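Local coordinates for protein lipase (Streptomyces rimosus, PDB 5MAL) that hydrolyses triacylglycerols and other esters as a secreted serine esterase of the GDSL family, preferring medium-length acyl chains, at residues 5-10 / 73-78. Residues are numbered along the deposited sequence; the frame is centred on the assembly and turned at random.
Sequences VALGDS and DLVSIT
Leu7 and Ile77 pack obliquely on the face that Val5 and Val75 share with them, across two adjoining parallel strands in the central sheet of this SGNH hydrolase, with Leu7 CB 3.8 Å from Ile77 CD1. Leu7 CG lies anti to its carbonyl carbon (chi1 -48°) and, with chi2 extended (166°), CD1 comes to 3.6 Å from Val75 CG1, forming the tight apolar side of the contact. Backbone bonds alternate along this half: Val5 N to Leu74 O, Ser76 N to Val5 O, and Leu7 N to Ser76 O (2.9 Å). At Leu7 O the direct backbone bonding is interrupted: Thr78 N is 3.8 Å away. This oxygen accepts a bond from a water at 2.8 Å, which also bonds Ser76 OG on the other, more polar face; that hydroxyl is held by Tyr4 as well. Gly8 CA lies 3.0 Å from Thr78 O, where a side chain would clash. Past it the N-cap residue Asp9 is tied to strand 74-78: Asp9 N donates to Thr78 O, while Thr78 OG1, itself bonded to Ser12, donates to Asp9 OD1 (2.8 Å) from above the carboxylate plane. Asp9 OD1 also caps Tyr11 N, and OD2 bonds Tyr141. An alanine here is likely to leave Thr78 OG1 and the Tyr141 hydroxyl without this partner and the helix start uncapped. The carboxylate thus joins strand 74-78 to helix 10-13, consistent with a second-shell role in positioning the nucleophile Ser10, whose OG is hydrogen-bonded to His216.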
ATOM      1  N   VAL A   5       2.492  15.067  -4.122  1.00  8.01           N
ATOM      2  CA  VAL A   5       3.573  14.107  -3.921  1.00  8.83           C
ATOM      3  C   VAL A   5       2.994  12.762  -3.535  1.00  9.51           C
ATOM      4  O   VAL A   5       2.240  12.655  -2.565  1.00  8.04           O
ATOM      5  CB  VAL A   5       4.551  14.533  -2.842  1.00  7.02           C
ATOM      6  CG1 VAL A   5       5.654  13.481  -2.706  1.00  7.52           C
ATOM      7  CG2 VAL A   5       5.148  15.918  -3.173  1.00  9.31           C
ATOM      8  N   ALA A   6       3.357  11.737  -4.294  1.00  9.01           N
ATOM      9  CA  ALA A   6       2.885  10.392  -4.002  1.00  4.79           C
ATOM     10  C   ALA A   6       4.035   9.546  -3.481  1.00  7.60           C
ATOM     11  O   ALA A   6       4.954   9.195  -4.213  1.00  7.25           O
ATOM     12  CB  ALA A   6       2.273   9.771  -5.231  1.00  6.18           C
ATOM     13  N   LEU A   7       3.950   9.233  -2.196  1.00  6.44           N
ATOM     14  CA  LEU A   7       4.960   8.475  -1.472  1.00  8.07           C
ATOM     15  C   LEU A   7       4.546   7.043  -1.289  1.00  7.78           C
ATOM     16  O   LEU A   7       3.382   6.694  -1.458  1.00  9.04           O
ATOM     17  CB  LEU A   7       5.168   9.056  -0.073  1.00  7.85           C
ATOM     18  CG  LEU A   7       5.362  10.554   0.035  1.00  6.65           C
ATOM     19  CD1 LEU A   7       5.191  10.890   1.490  1.00  5.93           C
ATOM     20  CD2 LEU A   7       6.753  10.894  -0.479  1.00 10.08           C
ATOM     21  N   GLY A   8       5.496   6.224  -0.870  1.00  6.83           N
ATOM     22  CA  GLY A   8       5.135   4.925  -0.360  1.00  8.57           C
ATOM     23  C   GLY A   8       5.839   3.763  -1.000  1.00 10.78           C
ATOM     24  O   GLY A   8       6.923   3.917  -1.582  1.00  8.53           O
ATOM     25  N   ASP A   9       5.210   2.592  -0.876  1.00  8.38           N
ATOM     26  CA  ASP A   9       5.811   1.348  -1.320  1.00  8.77           C
ATOM     27  C   ASP A   9       5.166   0.898  -2.609  1.00  7.70           C
ATOM     28  O   ASP A   9       4.678   1.715  -3.369  1.00  8.54           O
ATOM     29  CB  ASP A   9       5.698   0.269  -0.253  1.00  8.73           C
ATOM     30  CG  ASP A   9       4.280   0.072   0.243  1.00  8.49           C
ATOM     31  OD1 ASP A   9       3.315   0.393  -0.490  1.00  9.55           O
ATOM     32  OD2 ASP A   9       4.136  -0.428   1.373  1.00 11.91           O
ATOM     33  N   SER A  10       5.154  -0.408  -2.837  1.00  7.46           N
ATOM     34  CA  SER A  10       4.778  -0.943  -4.127  1.00  8.35           C
ATOM     35  C   SER A  10       3.280  -0.831  -4.363  1.00  9.16           C
ATOM     36  O   SER A  10       2.825  -0.895  -5.504  1.00  8.64           O
ATOM     37  CB  SER A  10       5.221  -2.392  -4.222  1.00  9.33           C
ATOM     38  OG  SER A  10       4.849  -3.062  -3.034  1.00 14.15           O
ATOM     39  N   ASP A  73       0.459  20.419  -2.123  1.00  9.96           N
ATOM     40  CA  ASP A  73      -0.988  20.513  -1.884  1.00 10.95           C
ATOM     41  C   ASP A  73      -1.588  19.195  -1.439  1.00 11.97           C
ATOM     42  O   ASP A  73      -2.576  19.157  -0.697  1.00 14.83           O
ATOM     43  CB  ASP A  73      -1.710  20.964  -3.154  1.00 12.03           C
ATOM     44  CG  ASP A  73      -1.278  22.343  -3.599  1.00 15.75           C
ATOM     45  OD1 ASP A  73      -1.782  23.331  -3.034  1.00 16.15           O
ATOM     46  OD2 ASP A  73      -0.415  22.430  -4.494  1.00 16.73           O
ATOM     47  N   LEU A  74      -1.032  18.115  -1.972  1.00  8.53           N
ATOM     48  CA  LEU A  74      -1.566  16.785  -1.715  1.00  8.26           C
ATOM     49  C   LEU A  74      -0.431  15.804  -1.506  1.00  7.29           C
ATOM     50  O   LEU A  74       0.543  15.803  -2.253  1.00  7.70           O
ATOM     51  CB  LEU A  74      -2.456  16.338  -2.877  1.00  8.72           C
ATOM     52  CG  LEU A  74      -3.070  14.935  -2.838  1.00 10.51           C
ATOM     53  CD1 LEU A  74      -4.028  14.772  -1.652  1.00  9.85           C
ATOM     54  CD2 LEU A  74      -3.783  14.607  -4.146  1.00  8.28           C
ATOM     55  N   VAL A  75      -0.540  14.996  -0.459  1.00  6.59           N
ATOM     56  CA  VAL A  75       0.392  13.908  -0.255  1.00  7.23           C
ATOM     57  C   VAL A  75      -0.409  12.623  -0.101  1.00  8.19           C
ATOM     58  O   VAL A  75      -1.375  12.576   0.659  1.00  9.36           O
ATOM     59  CB  VAL A  75       1.273  14.115   0.997  1.00  8.06           C
ATOM     60  CG1 VAL A  75       2.166  12.905   1.227  1.00  7.48           C
ATOM     61  CG2 VAL A  75       2.099  15.378   0.866  1.00  6.76           C
ATOM     62  N   SER A  76      -0.025  11.589  -0.834  1.00  6.44           N
ATOM     63  CA  SER A  76      -0.608  10.274  -0.598  1.00  6.71           C
ATOM     64  C   SER A  76       0.483   9.310  -0.171  1.00  4.50           C
ATOM     65  O   SER A  76       1.650   9.478  -0.523  1.00  6.33           O
ATOM     66  CB  SER A  76      -1.327   9.736  -1.839  1.00  6.74           C
ATOM     67  OG  SER A  76      -0.445   9.633  -2.940  1.00  6.81           O
ATOM     68  N   ILE A  77       0.109   8.273   0.566  1.00  5.41           N
ATOM     69  CA  ILE A  77       1.108   7.293   0.949  1.00  8.39           C
ATOM     70  C   ILE A  77       0.481   5.970   1.347  1.00  7.82           C
ATOM     71  O   ILE A  77      -0.589   5.942   1.949  1.00  6.79           O
ATOM     72  CB  ILE A  77       1.982   7.831   2.107  1.00  7.47           C
ATOM     73  CG1 ILE A  77       3.155   6.885   2.386  1.00  9.91           C
ATOM     74  CG2 ILE A  77       1.124   8.096   3.358  1.00  6.32           C
ATOM     75  CD1 ILE A  77       4.226   7.502   3.283  1.00 11.01           C
ATOM     76  N   THR A  78       1.120   4.883   0.926  1.00  5.59           N
ATOM     77  CA  THR A  78       0.959   3.579   1.556  1.00  4.71           C
ATOM     78  C   THR A  78       2.357   3.217   2.031  1.00  6.06           C
ATOM     79  O   THR A  78       3.293   3.251   1.260  1.00  7.64           O
ATOM     80  CB  THR A  78       0.408   2.474   0.604  1.00  7.87           C
ATOM     81  OG1 THR A  78       1.286   2.321  -0.510  1.00  7.10           O
ATOM     82  CG2 THR A  78      -0.981   2.820   0.092  1.00  6.22           C
TER
HETATM   83  O   HOH W   1       1.054   7.472  -2.813  1.00  9.23           O